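PDB 4QHS: flagellar regulatory protein C from Vibrio cholerae, which probably couples ATP hydrolysis in a heptameric AAA+ ring to the activation of sigma-54-dependent transcription of flagellar genes. Local coordinates for residues Asp32-Lys36 / Thr37-Val41; Lys91-Phe94 / Thr95-Gln99; Ala127-Leu130 / Arg131-Glu135; Pro219-Ile222 / Thr223-Asn227. One frame throughout, in Å; residues are numbered along the deposited sequence.

Interaction 1. Residues Asp32-Lys36 / Thr37-Val41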
ATOM      1  N   ASP A  32     -11.591 -52.333   1.256  1.00 46.80           N
ATOM      2  CA  ASP A  32     -10.935 -53.552   0.775  1.00 51.89           C
ATOM      3  C   ASP A  32     -10.979 -53.646  -0.749  1.00 47.00           C
ATOM      4  O   ASP A  32     -10.008 -54.074  -1.385  1.00 45.21           O
ATOM      5  CB  ASP A  32     -11.579 -54.802   1.386  1.00 70.28           C
ATOM      6  CG  ASP A  32     -11.168 -55.031   2.831  1.00 83.51           C
ATOM      7  OD1 ASP A  32     -10.094 -54.535   3.233  1.00 86.34           O
ATOM      8  OD2 ASP A  32     -11.919 -55.719   3.561  1.00 87.18           O
ATOM      9  N   LYS A  33     -12.085 -53.228  -1.319  1.00 41.90           N
ATOM     10  CA  LYS A  33     -12.198 -53.179  -2.750  1.00 51.46           C
ATOM     11  C   LYS A  33     -11.222 -52.222  -3.405  1.00 49.64           C
ATOM     12  O   LYS A  33     -10.504 -52.644  -4.266  1.00 58.74           O
ATOM     13  CB  LYS A  33     -13.619 -52.875  -3.189  1.00 50.99           C
ATOM     14  CG  LYS A  33     -14.412 -54.078  -3.552  1.00 46.30           C
ATOM     15  CD  LYS A  33     -15.867 -53.772  -3.681  1.00 44.46           C
ATOM     16  CE  LYS A  33     -16.644 -54.936  -4.210  1.00 36.29           C
ATOM     17  NZ  LYS A  33     -18.056 -54.608  -4.304  1.00 50.19           N
ATOM     18  N   VAL A  34     -11.192 -50.952  -3.023  1.00 38.79           N
ATOM     19  CA  VAL A  34     -10.241 -50.018  -3.656  1.00 44.58           C
ATOM     20  C   VAL A  34      -8.819 -50.442  -3.448  1.00 43.28           C
ATOM     21  O   VAL A  34      -7.983 -50.291  -4.345  1.00 41.17           O
ATOM     22  CB  VAL A  34     -10.253 -48.557  -3.122  1.00 46.29           C
ATOM     23  CG1 VAL A  34     -10.594 -47.571  -4.233  1.00 40.77           C
ATOM     24  CG2 VAL A  34     -11.060 -48.400  -1.866  1.00 33.25           C
ATOM     25  N   ALA A  35      -8.552 -50.922  -2.237  1.00 39.09           N
ATOM     26  CA  ALA A  35      -7.187 -51.201  -1.811  1.00 43.11           C
ATOM     27  C   ALA A  35      -6.511 -52.117  -2.814  1.00 41.89           C
ATOM     28  O   ALA A  35      -5.365 -51.903  -3.168  1.00 53.31           O
ATOM     29  CB  ALA A  35      -7.167 -51.805  -0.414  1.00 37.65           C
ATOM     30  N   LYS A  36      -7.247 -53.083  -3.306  1.00 41.82           N
ATOM     31  CA  LYS A  36      -6.715 -54.001  -4.262  1.00 53.90           C
ATOM     32  C   LYS A  36      -6.326 -53.345  -5.568  1.00 51.40           C
ATOM     33  O   LYS A  36      -5.593 -53.914  -6.332  1.00 50.69           O
ATOM     34  CB  LYS A  36      -7.690 -55.143  -4.479  1.00 55.58           C
ATOM     35  CG  LYS A  36      -7.666 -56.141  -3.363  1.00 72.90           C
ATOM     36  CD  LYS A  36      -9.031 -56.368  -2.770  1.00 89.61           C
ATOM     37  CE  LYS A  36      -9.427 -57.840  -2.787  1.00 99.12           C
ATOM     38  NZ  LYS A  36     -10.334 -58.179  -3.915  1.00 99.03           N
ATOM     39  N   THR A  37      -6.800 -52.139  -5.809  1.00 46.07           N
ATOM     40  CA  THR A  37      -6.435 -51.407  -7.009  1.00 41.58           C
ATOM     41  C   THR A  37      -5.441 -50.284  -6.766  1.00 47.21           C
ATOM     42  O   THR A  37      -4.954 -50.122  -5.689  1.00 49.68           O
ATOM     43  CB  THR A  37      -7.659 -50.836  -7.699  1.00 40.01           C
ATOM     44  OG1 THR A  37      -8.010 -49.596  -7.113  1.00 33.20           O
ATOM     45  CG2 THR A  37      -8.804 -51.769  -7.565  1.00 34.75           C
ATOM     46  N   ASP A  38      -5.155 -49.517  -7.800  1.00 43.56           N
ATOM     47  CA  ASP A  38      -4.217 -48.426  -7.722  1.00 37.40           C
ATOM     48  C   ASP A  38      -4.899 -47.076  -7.719  1.00 48.09           C
ATOM     49  O   ASP A  38      -4.259 -46.065  -7.792  1.00 45.78           O
ATOM     50  CB  ASP A  38      -3.254 -48.475  -8.898  1.00 49.81           C
ATOM     51  CG  ASP A  38      -1.906 -49.045  -8.533  1.00 68.23           C
ATOM     52  OD1 ASP A  38      -1.618 -49.253  -7.354  1.00 74.05           O
ATOM     53  OD2 ASP A  38      -1.116 -49.294  -9.440  1.00 73.46           O
ATOM     54  N   ALA A  39      -6.209 -47.070  -7.622  1.00 45.81           N
ATOM     55  CA  ALA A  39      -6.983 -45.851  -7.704  1.00 42.28           C
ATOM     56  C   ALA A  39      -6.748 -44.883  -6.565  1.00 43.05           C
ATOM     57  O   ALA A  39      -6.442 -45.277  -5.479  1.00 36.45           O
ATOM     58  CB  ALA A  39      -8.420 -46.173  -7.782  1.00 33.73           C
ATOM     59  N   ASN A  40      -6.926 -43.608  -6.852  1.00 39.43           N
ATOM     60  CA  ASN A  40      -6.867 -42.582  -5.853  1.00 30.94           C
ATOM     61  C   ASN A  40      -8.048 -42.698  -4.953  1.00 38.06           C
ATOM     62  O   ASN A  40      -9.123 -42.970  -5.397  1.00 34.77           O
ATOM     63  CB  ASN A  40      -6.894 -41.213  -6.467  1.00 31.12           C
ATOM     64  CG  ASN A  40      -5.732 -40.935  -7.320  1.00 37.02           C
ATOM     65  OD1 ASN A  40      -4.636 -41.366  -7.072  1.00 43.43           O
ATOM     66  ND2 ASN A  40      -5.960 -40.179  -8.324  1.00 46.38           N
ATOM     67  N   VAL A  41      -7.831 -42.493  -3.676  1.00 32.61           N
ATOM     68  CA  VAL A  41      -8.893 -42.617  -2.683  1.00 37.40           C
ATOM     69  C   VAL A  41      -9.033 -41.344  -1.856  1.00 31.00           C
ATOM     70  O   VAL A  41      -8.061 -40.880  -1.239  1.00 37.07           O
ATOM     71  CB  VAL A  41      -8.645 -43.779  -1.710  1.00 43.93           C
ATOM     72  CG1 VAL A  41      -9.771 -43.823  -0.697  1.00 41.00           C
ATOM     73  CG2 VAL A  41      -8.500 -45.097  -2.457  1.00 33.85           C
TER
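Thr-37 turns its side chain back to the carbonyl oxygen of Val-34 as the chain leaves helix 23-35. CB already lies 3.4 Å from Val-34 O. From there OG1 takes the position between the backbone N and the carbonyl carbon (chi1 84°), which turns the hydroxyl to Val-34 O. It donates at 2.9 Å from OG1 to Val-34 O, in the carbonyl plane and on a lone pair. The same hydroxyl accepts from Ala-39 N, with N to OG1 3.1 Å and an almost straight bond of 170°, so both its functions are used. The other branch, CG2, passes 3.6 Å from Val-34 O and 3.8 Å from Lys-33 O, beside two successive carbonyls of the helix. Val-34 O is gripped a second time by Thr-37 N at 2.6 Å, this donor standing well above the carbonyl plane, and Arg-152 adds a further bond from its guanidinium group. Beside this polar turn, Val-34 CG1 and Val-41 CG2 meet tip to tip at 3.7 Å. Branched apolar residues suit this buried spot, where Ile-246 of the second subunit also packs on Val-34. The bond from Ala-39 N to Thr-37 OG1 defines an ST turn, which here belongs to the link between helix 23-35 and strand 41-44, the strand that leads into the P-loop of the AAA+ core.

Interaction 2. Residues Lys91-Phe94 / Thr95-Gln99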
ATOM      1  N   LYS A  91      19.123 -26.595  -3.994  1.00 54.30           N
ATOM      2  CA  LYS A  91      19.751 -25.542  -3.222  1.00 48.37           C
ATOM      3  C   LYS A  91      19.481 -24.228  -3.938  1.00 51.50           C
ATOM      4  O   LYS A  91      19.607 -24.152  -5.156  1.00 62.46           O
ATOM      5  CB  LYS A  91      21.256 -25.810  -3.062  1.00 51.20           C
ATOM      6  CG  LYS A  91      21.988 -24.786  -2.205  1.00 57.97           C
ATOM      7  CD  LYS A  91      23.465 -25.153  -2.011  1.00 60.14           C
ATOM      8  CE  LYS A  91      24.163 -24.138  -1.102  1.00 67.13           C
ATOM      9  NZ  LYS A  91      25.627 -24.374  -0.954  1.00 74.74           N
ATOM     10  N   GLY A  92      19.045 -23.219  -3.191  1.00 51.16           N
ATOM     11  CA  GLY A  92      18.771 -21.909  -3.758  1.00 49.78           C
ATOM     12  C   GLY A  92      17.387 -21.725  -4.378  1.00 55.64           C
ATOM     13  O   GLY A  92      17.106 -20.655  -4.901  1.00 54.93           O
ATOM     14  N   ALA A  93      16.509 -22.710  -4.317  1.00 46.38           N
ATOM     15  CA  ALA A  93      15.218 -22.580  -4.971  1.00 48.60           C
ATOM     16  C   ALA A  93      14.370 -21.466  -4.406  1.00 51.58           C
ATOM     17  O   ALA A  93      13.631 -20.836  -5.101  1.00 53.60           O
ATOM     18  CB  ALA A  93      14.470 -23.861  -4.934  1.00 46.95           C
ATOM     19  N   PHE A  94      14.486 -21.244  -3.124  1.00 50.27           N
ATOM     20  CA  PHE A  94      13.813 -20.156  -2.507  1.00 50.92           C
ATOM     21  C   PHE A  94      14.759 -19.688  -1.453  1.00 60.00           C
ATOM     22  O   PHE A  94      15.773 -20.292  -1.239  1.00 60.18           O
ATOM     23  CB  PHE A  94      12.502 -20.612  -1.900  1.00 45.53           C
ATOM     24  CG  PHE A  94      12.602 -21.863  -1.118  1.00 49.46           C
ATOM     25  CD1 PHE A  94      12.416 -23.080  -1.711  1.00 46.30           C
ATOM     26  CD2 PHE A  94      12.865 -21.829   0.202  1.00 47.61           C
ATOM     27  CE1 PHE A  94      12.499 -24.218  -0.992  1.00 42.23           C
ATOM     28  CE2 PHE A  94      12.932 -22.959   0.904  1.00 48.85           C
ATOM     29  CZ  PHE A  94      12.750 -24.160   0.306  1.00 42.79           C
ATOM     30  N   THR A  95      14.439 -18.606  -0.787  1.00 64.38           N
ATOM     31  CA  THR A  95      15.378 -18.078   0.151  1.00 71.98           C
ATOM     32  C   THR A  95      15.393 -18.967   1.351  1.00 70.41           C
ATOM     33  O   THR A  95      14.382 -19.203   1.961  1.00 68.96           O
ATOM     34  CB  THR A  95      15.075 -16.622   0.511  1.00 75.17           C
ATOM     35  OG1 THR A  95      13.696 -16.355   0.301  1.00 77.46           O
ATOM     36  CG2 THR A  95      15.859 -15.701  -0.384  1.00 76.02           C
ATOM     37  N   GLY A  96      16.562 -19.480   1.672  1.00 69.96           N
ATOM     38  CA  GLY A  96      16.694 -20.416   2.754  1.00 74.81           C
ATOM     39  C   GLY A  96      16.717 -21.834   2.261  1.00 74.47           C
ATOM     40  O   GLY A  96      16.765 -22.750   3.046  1.00 81.37           O
ATOM     41  N   ALA A  97      16.676 -22.009   0.954  1.00 68.83           N
ATOM     42  CA  ALA A  97      16.918 -23.297   0.345  1.00 60.68           C
ATOM     43  C   ALA A  97      18.408 -23.454   0.273  1.00 57.54           C
ATOM     44  O   ALA A  97      19.029 -23.087  -0.687  1.00 58.75           O
ATOM     45  CB  ALA A  97      16.334 -23.357  -1.011  1.00 53.56           C
ATOM     46  N   VAL A  98      18.957 -24.011   1.324  1.00 48.64           N
ATOM     47  CA  VAL A  98      20.367 -24.081   1.528  1.00 56.24           C
ATOM     48  C   VAL A  98      20.926 -25.454   1.229  1.00 53.40           C
ATOM     49  O   VAL A  98      22.103 -25.658   1.301  1.00 56.77           O
ATOM     50  CB  VAL A  98      20.699 -23.644   2.957  1.00 58.17           C
ATOM     51  CG1 VAL A  98      20.792 -24.806   3.873  1.00 50.82           C
ATOM     52  CG2 VAL A  98      21.942 -22.849   2.971  1.00 66.78           C
ATOM     53  N   GLN A  99      20.060 -26.384   0.872  1.00 49.68           N
ATOM     54  CA  GLN A  99      20.464 -27.712   0.479  1.00 53.06           C
ATOM     55  C   GLN A  99      19.458 -28.275  -0.471  1.00 48.04           C
ATOM     56  O   GLN A  99      18.402 -27.740  -0.625  1.00 45.83           O
ATOM     57  CB  GLN A  99      20.570 -28.619   1.689  1.00 51.01           C
ATOM     58  CG  GLN A  99      19.284 -28.812   2.417  1.00 50.92           C
ATOM     59  CD  GLN A  99      19.420 -29.744   3.560  1.00 61.40           C
ATOM     60  OE1 GLN A  99      19.975 -29.400   4.578  1.00 66.85           O
ATOM     61  NE2 GLN A  99      18.938 -30.946   3.395  1.00 56.50           N
TER
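The ring of Phe-94 is met squarely on one face by the methyl of Ala-97: CB stands 3.7 Å from the ring centroid and only 3° off the ring normal, a CH-pi contact. At the ring's edge, near its plane, Thr-95 O approaches CD2 at 3.5 Å. Tyr-89 adds an edge-to-face ring contact from the preceding strand, and Leu-141 touches both Ala-93 and Phe-94. The ring is brought over the methyl because Phe-94 CG lies between its backbone N and carbonyl carbon (chi1 46°), folding the side chain across the turn that follows. An alanine is apt opposite it, since a single methyl fills the centre of the face while CB also stays within 4.4 Å of Ala-93 CB.

The backbone closes the loop at two points. Ala-97 N bonds to Phe-94 O at 2.9 Å across a type II beta turn from Phe-94 to Ala-97, whose third position, with positive phi, is held by Gly-96. Ala-97 O in turn receives Gly-92 N at a short 2.5 Å, and Gly-92 too has the positive phi that suits glycine. Ala-97, bonded on both sides, is the centre of an inverse gamma turn. Farther out, the extended Lys-91 chain runs alongside the backbone of Val-98, its CE 3.5 Å from Val-98 O. Residues Gly-92 to Ala-97 spell GAFTGA, the signature of the sigma-54 activator family, whose loop in relatives engages sigma-54; this loop, set between antiparallel strands 88-89 and 101-102, is nucleotide-free here.

Interaction 3. Residues Ala127-Leu130 / Arg131-Glu135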
ATOM      1  N   ALA A 127      -2.703 -27.046  -9.197  1.00 26.03           N
ATOM      2  CA  ALA A 127      -2.274 -27.207 -10.582  1.00 34.28           C
ATOM      3  C   ALA A 127      -0.982 -28.020 -10.637  1.00 29.28           C
ATOM      4  O   ALA A 127      -0.810 -28.853 -11.515  1.00 30.41           O
ATOM      5  CB  ALA A 127      -2.084 -25.842 -11.269  1.00 28.72           C
ATOM      6  N   LYS A 128      -0.084 -27.826  -9.698  1.00 27.11           N
ATOM      7  CA  LYS A 128       1.117 -28.629  -9.685  1.00 33.12           C
ATOM      8  C   LYS A 128       0.796 -30.085  -9.389  1.00 36.51           C
ATOM      9  O   LYS A 128       1.338 -30.970  -9.993  1.00 35.22           O
ATOM     10  CB  LYS A 128       2.133 -28.112  -8.678  1.00 36.22           C
ATOM     11  CG  LYS A 128       2.616 -26.715  -8.861  1.00 38.40           C
ATOM     12  CD  LYS A 128       4.094 -26.710  -9.018  1.00 50.59           C
ATOM     13  CE  LYS A 128       4.783 -25.771  -8.080  1.00 67.78           C
ATOM     14  NZ  LYS A 128       6.046 -25.265  -8.678  1.00 63.93           N
ATOM     15  N   LEU A 129      -0.104 -30.307  -8.454  1.00 27.10           N
ATOM     16  CA  LEU A 129      -0.511 -31.657  -8.082  1.00 27.13           C
ATOM     17  C   LEU A 129      -1.180 -32.372  -9.240  1.00 34.20           C
ATOM     18  O   LEU A 129      -0.940 -33.562  -9.477  1.00 39.00           O
ATOM     19  CB  LEU A 129      -1.460 -31.621  -6.887  1.00 25.78           C
ATOM     20  CG  LEU A 129      -2.016 -32.945  -6.361  1.00 30.45           C
ATOM     21  CD1 LEU A 129      -0.906 -33.987  -6.107  1.00 33.38           C
ATOM     22  CD2 LEU A 129      -2.817 -32.689  -5.079  1.00 27.14           C
ATOM     23  N   LEU A 130      -1.986 -31.642  -9.976  1.00 31.06           N
ATOM     24  CA  LEU A 130      -2.674 -32.171 -11.110  1.00 28.98           C
ATOM     25  C   LEU A 130      -1.712 -32.709 -12.124  1.00 36.49           C
ATOM     26  O   LEU A 130      -1.903 -33.747 -12.659  1.00 33.04           O
ATOM     27  CB  LEU A 130      -3.535 -31.110 -11.749  1.00 33.26           C
ATOM     28  CG  LEU A 130      -4.308 -31.613 -12.942  1.00 38.14           C
ATOM     29  CD1 LEU A 130      -5.384 -32.492 -12.473  1.00 40.38           C
ATOM     30  CD2 LEU A 130      -4.886 -30.498 -13.679  1.00 35.17           C
ATOM     31  N   ARG A 131      -0.668 -31.974 -12.372  1.00 28.62           N
ATOM     32  CA  ARG A 131       0.319 -32.384 -13.311  1.00 31.54           C
ATOM     33  C   ARG A 131       1.082 -33.612 -12.849  1.00 37.66           C
ATOM     34  O   ARG A 131       1.367 -34.484 -13.615  1.00 37.92           O
ATOM     35  CB  ARG A 131       1.242 -31.240 -13.639  1.00 31.91           C
ATOM     36  CG  ARG A 131       2.121 -31.511 -14.774  1.00 51.69           C
ATOM     37  CD  ARG A 131       3.306 -30.635 -14.732  1.00 71.00           C
ATOM     38  NE  ARG A 131       3.233 -29.555 -15.705  1.00 89.07           N
ATOM     39  CZ  ARG A 131       3.718 -28.339 -15.497  1.00 95.39           C
ATOM     40  NH1 ARG A 131       4.294 -28.056 -14.340  1.00 97.59           N
ATOM     41  NH2 ARG A 131       3.635 -27.412 -16.432  1.00 94.50           N
ATOM     42  N   VAL A 132       1.374 -33.681 -11.577  1.00 32.53           N
ATOM     43  CA  VAL A 132       1.995 -34.870 -11.014  1.00 35.44           C
ATOM     44  C   VAL A 132       1.095 -36.067 -11.236  1.00 41.36           C
ATOM     45  O   VAL A 132       1.562 -37.117 -11.688  1.00 38.80           O
ATOM     46  CB  VAL A 132       2.289 -34.731  -9.501  1.00 35.02           C
ATOM     47  CG1 VAL A 132       2.657 -36.087  -8.908  1.00 33.11           C
ATOM     48  CG2 VAL A 132       3.417 -33.732  -9.263  1.00 37.68           C
ATOM     49  N   LEU A 133      -0.195 -35.896 -10.934  1.00 35.37           N
ATOM     50  CA  LEU A 133      -1.169 -36.958 -11.129  1.00 35.24           C
ATOM     51  C   LEU A 133      -1.255 -37.404 -12.582  1.00 46.70           C
ATOM     52  O   LEU A 133      -1.404 -38.593 -12.854  1.00 43.21           O
ATOM     53  CB  LEU A 133      -2.547 -36.516 -10.657  1.00 32.07           C
ATOM     54  CG  LEU A 133      -2.730 -36.607  -9.140  1.00 37.86           C
ATOM     55  CD1 LEU A 133      -4.141 -36.160  -8.698  1.00 29.14           C
ATOM     56  CD2 LEU A 133      -2.438 -38.025  -8.684  1.00 34.41           C
ATOM     57  N   GLN A 134      -1.167 -36.451 -13.511  1.00 44.82           N
ATOM     58  CA  GLN A 134      -1.401 -36.747 -14.921  1.00 42.93           C
ATOM     59  C   GLN A 134      -0.178 -37.353 -15.591  1.00 46.39           C
ATOM     60  O   GLN A 134      -0.304 -38.266 -16.395  1.00 45.21           O
ATOM     61  CB  GLN A 134      -1.805 -35.480 -15.692  1.00 49.69           C
ATOM     62  CG  GLN A 134      -3.131 -34.861 -15.304  1.00 51.02           C
ATOM     63  CD  GLN A 134      -3.344 -33.509 -15.978  1.00 59.57           C
ATOM     64  OE1 GLN A 134      -2.398 -32.892 -16.489  1.00 49.19           O
ATOM     65  NE2 GLN A 134      -4.593 -33.045 -15.990  1.00 58.00           N
ATOM     66  N   GLU A 135       1.001 -36.817 -15.278  1.00 48.95           N
ATOM     67  CA  GLU A 135       2.218 -37.235 -15.952  1.00 53.13           C
ATOM     68  C   GLU A 135       2.886 -38.352 -15.188  1.00 51.27           C
ATOM     69  O   GLU A 135       3.767 -39.025 -15.728  1.00 54.23           O
ATOM     70  CB  GLU A 135       3.200 -36.065 -16.108  1.00 57.72           C
ATOM     71  CG  GLU A 135       2.615 -34.810 -16.748  1.00 58.77           C
ATOM     72  CD  GLU A 135       2.060 -35.062 -18.135  1.00 78.14           C
ATOM     73  OE1 GLU A 135       2.597 -35.933 -18.857  1.00 93.11           O
ATOM     74  OE2 GLU A 135       1.076 -34.391 -18.505  1.00 78.37           O
TER
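Leu-133 N donates to Leu-129 O at 2.9 Å, nearly straight at 166°, and Gln-134 N reaches Leu-130 O at the same distance but through a more bent hydrogen bond (139°). Together with the bonds of Arg-131 N to Ala-127 O and Val-132 N to Lys-128 O, they form the regular i to i+4 ladder of helix 123-135.

On this frame the side chains of Leu-130 and Gln-134 cross obliquely. Gln-134 CG sits anti to its own carbonyl carbon (chi1 -66°) and the chain beyond is extended, which carries the amide back over the preceding turn. NE2 then rests against the branched end of Leu-130, 3.4 Å from CG and 3.5 Å from CD2, while Gln-134 CG passes 3.1 Å from Leu-130 O. The glutamine thus lends its aliphatic stem and amide as a cover to a buried leucine, a fitting choice at an exposed position, and Arg-177 of helix 172-178 touches both. On the adjoining face of the helix, Leu-129 CD1 and Leu-133 CG make a looser apolar contact at 4.4 Å; Leu-133 faces Leu-174 and Leu-129 meets Ile-118 and Met-121.

Long basic chains serve the other flank. Lys-128 forms a salt bridge with Asp-79 of the second subunit, and Arg-131 packs on Pro-78 of that subunit. The arrangement is that of an amphipathic helix in the AAA+ alpha/beta core, the one following the Walker B strand 112-116, with one flank in the interface between subunits of the ring.

Interaction 4. Residues Pro219-Ile222 / Thr223-Asn227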
ATOM      1  N   PRO A 219     -20.364 -49.957  33.646  1.00 64.15           N
ATOM      2  CA  PRO A 219     -21.288 -49.911  32.533  1.00 65.14           C
ATOM      3  C   PRO A 219     -22.031 -48.620  32.558  1.00 70.52           C
ATOM      4  O   PRO A 219     -22.540 -48.193  31.560  1.00 75.94           O
ATOM      5  CB  PRO A 219     -22.264 -51.016  32.879  1.00 67.74           C
ATOM      6  CG  PRO A 219     -21.558 -51.863  33.800  1.00 66.85           C
ATOM      7  CD  PRO A 219     -20.767 -50.967  34.618  1.00 66.72           C
ATOM      8  N   ASN A 220     -22.100 -48.012  33.718  1.00 69.92           N
ATOM      9  CA  ASN A 220     -22.747 -46.742  33.853  1.00 70.89           C
ATOM     10  C   ASN A 220     -21.913 -45.675  33.196  1.00 66.58           C
ATOM     11  O   ASN A 220     -22.422 -44.647  32.818  1.00 67.43           O
ATOM     12  CB  ASN A 220     -22.937 -46.419  35.321  1.00 78.19           C
ATOM     13  CG  ASN A 220     -24.300 -46.804  35.821  1.00 86.14           C
ATOM     14  OD1 ASN A 220     -25.035 -47.500  35.144  1.00 82.94           O
ATOM     15  ND2 ASN A 220     -24.639 -46.362  37.014  1.00 90.07           N
ATOM     16  N   ALA A 221     -20.623 -45.944  33.078  1.00 59.80           N
ATOM     17  CA  ALA A 221     -19.696 -45.063  32.407  1.00 58.68           C
ATOM     18  C   ALA A 221     -19.830 -45.254  30.923  1.00 58.91           C
ATOM     19  O   ALA A 221     -19.776 -44.324  30.168  1.00 53.31           O
ATOM     20  CB  ALA A 221     -18.302 -45.360  32.835  1.00 57.34           C
ATOM     21  N   ILE A 222     -20.026 -46.483  30.512  1.00 55.53           N
ATOM     22  CA  ILE A 222     -20.211 -46.764  29.119  1.00 59.73           C
ATOM     23  C   ILE A 222     -21.421 -46.027  28.605  1.00 58.45           C
ATOM     24  O   ILE A 222     -21.412 -45.421  27.568  1.00 52.80           O
ATOM     25  CB  ILE A 222     -20.432 -48.230  28.916  1.00 65.75           C
ATOM     26  CG1 ILE A 222     -19.204 -48.993  29.356  1.00 62.70           C
ATOM     27  CG2 ILE A 222     -20.690 -48.501  27.493  1.00 64.45           C
ATOM     28  CD1 ILE A 222     -18.294 -49.264  28.272  1.00 59.97           C
ATOM     29  N   THR A 223     -22.476 -46.091  29.369  1.00 60.79           N
ATOM     30  CA  THR A 223     -23.714 -45.519  28.949  1.00 66.43           C
ATOM     31  C   THR A 223     -23.510 -44.026  28.841  1.00 63.37           C
ATOM     32  O   THR A 223     -23.994 -43.381  27.945  1.00 55.49           O
ATOM     33  CB  THR A 223     -24.810 -45.875  29.971  1.00 64.63           C
ATOM     34  OG1 THR A 223     -25.090 -47.264  29.888  1.00 62.37           O
ATOM     35  CG2 THR A 223     -26.057 -45.120  29.712  1.00 69.62           C
ATOM     36  N   LYS A 224     -22.767 -43.495  29.790  1.00 56.14           N
ATOM     37  CA  LYS A 224     -22.455 -42.087  29.831  1.00 51.08           C
ATOM     38  C   LYS A 224     -21.667 -41.721  28.614  1.00 50.84           C
ATOM     39  O   LYS A 224     -21.920 -40.736  27.985  1.00 50.55           O
ATOM     40  CB  LYS A 224     -21.631 -41.807  31.051  1.00 59.21           C
ATOM     41  CG  LYS A 224     -21.293 -40.392  31.253  1.00 62.10           C
ATOM     42  CD  LYS A 224     -21.505 -40.071  32.676  1.00 65.19           C
ATOM     43  CE  LYS A 224     -20.502 -39.120  33.175  1.00 67.91           C
ATOM     44  NZ  LYS A 224     -20.346 -39.259  34.618  1.00 73.68           N
ATOM     45  N   LEU A 225     -20.706 -42.552  28.284  1.00 54.16           N
ATOM     46  CA  LEU A 225     -19.945 -42.371  27.043  1.00 54.16           C
ATOM     47  C   LEU A 225     -20.841 -42.506  25.790  1.00 60.63           C
ATOM     48  O   LEU A 225     -20.681 -41.751  24.828  1.00 65.57           O
ATOM     49  CB  LEU A 225     -18.787 -43.382  26.960  1.00 48.80           C
ATOM     50  CG  LEU A 225     -17.365 -43.120  27.498  1.00 46.04           C
ATOM     51  CD1 LEU A 225     -16.962 -41.637  27.496  1.00 42.99           C
ATOM     52  CD2 LEU A 225     -17.119 -43.734  28.846  1.00 50.61           C
ATOM     53  N   LEU A 226     -21.769 -43.447  25.787  1.00 54.33           N
ATOM     54  CA  LEU A 226     -22.574 -43.688  24.611  1.00 44.85           C
ATOM     55  C   LEU A 226     -23.576 -42.611  24.338  1.00 56.38           C
ATOM     56  O   LEU A 226     -23.971 -42.429  23.237  1.00 61.30           O
ATOM     57  CB  LEU A 226     -23.304 -44.998  24.725  1.00 47.02           C
ATOM     58  CG  LEU A 226     -22.433 -46.231  24.644  1.00 59.05           C
ATOM     59  CD1 LEU A 226     -23.278 -47.433  24.724  1.00 49.86           C
ATOM     60  CD2 LEU A 226     -21.695 -46.243  23.365  1.00 62.09           C
ATOM     61  N   ASN A 227     -23.996 -41.901  25.355  1.00 55.25           N
ATOM     62  CA  ASN A 227     -25.074 -40.963  25.198  1.00 58.33           C
ATOM     63  C   ASN A 227     -24.607 -39.541  25.037  1.00 62.80           C
ATOM     64  O   ASN A 227     -25.348 -38.625  25.278  1.00 74.40           O
ATOM     65  CB  ASN A 227     -26.022 -41.030  26.397  1.00 57.35           C
ATOM     66  CG  ASN A 227     -27.100 -42.101  26.249  1.00 64.32           C
ATOM     67  OD1 ASN A 227     -28.144 -41.870  25.662  1.00 64.65           O
ATOM     68  ND2 ASN A 227     -26.845 -43.262  26.800  1.00 55.65           N
TER
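Leu-225 N and Leu-226 N bond to Ala-221 O and Ile-222 O, each at 2.7 Å. Thr-223 N reaches Pro-219 O at 3.0 Å. The backbone bond from Lys-224 N to Asn-220 O is longer, at 3.3 Å. Proline suits the opening turn of helix 219-226, where a backbone N-H has no helical carbonyl to meet.

Apolar contacts run along the same helix. Ile-222 and Leu-226 lie side by side, pointing the same way, with CG2 of the isoleucine 3.9 Å from CD1 of the leucine. Leu-226 CG is anti to its carbonyl carbon (chi1 -70°), which lays the branch back along the previous turn. Glu-196 and Ile-195 of helix 195-208 touch this pair.

Side-chain polarity enters at the end of the helix. Asn-227, the first residue to leave helical angles, sends both ND2 (3.1 Å) and its backbone N (3.0 Å) to Thr-223 O, from opposite faces of the carbonyl plane, with that oxygen close to the plane of the Asn-227 amide. Asparagine is apt here, since its short side chain lets the amide reach back to the carbonyl four residues earlier. The chemistry implies a short lid-domain helix whose Ile-222 and Leu-226 pack against helix 195-208 while a doubly gripped carbonyl secures its final turn.

The four contacts follow one another along the chain without interleaving. Interactions 1, 2 and 3 belong to the sigma-54 interaction domain, and interaction 4 to the lid domain, its centre 48 Å from that of interaction 3 and 54 Å from that of interaction 2. Interactions 1 and 3, with centres 19 Å apart, touch through Asn-40 ND2 and Leu-133 CD2, and both also meet the second subunit, so they join the parallel-sheet core to the ring interface. Interaction 2 lies between strands 88-89 and 101-102, its nearest atoms about 9 Å from those of interaction 3, on helix 123-135. The loop expected to meet sigma-54 and the lid thus sit at opposite sides of the chain's centre, with the core between them.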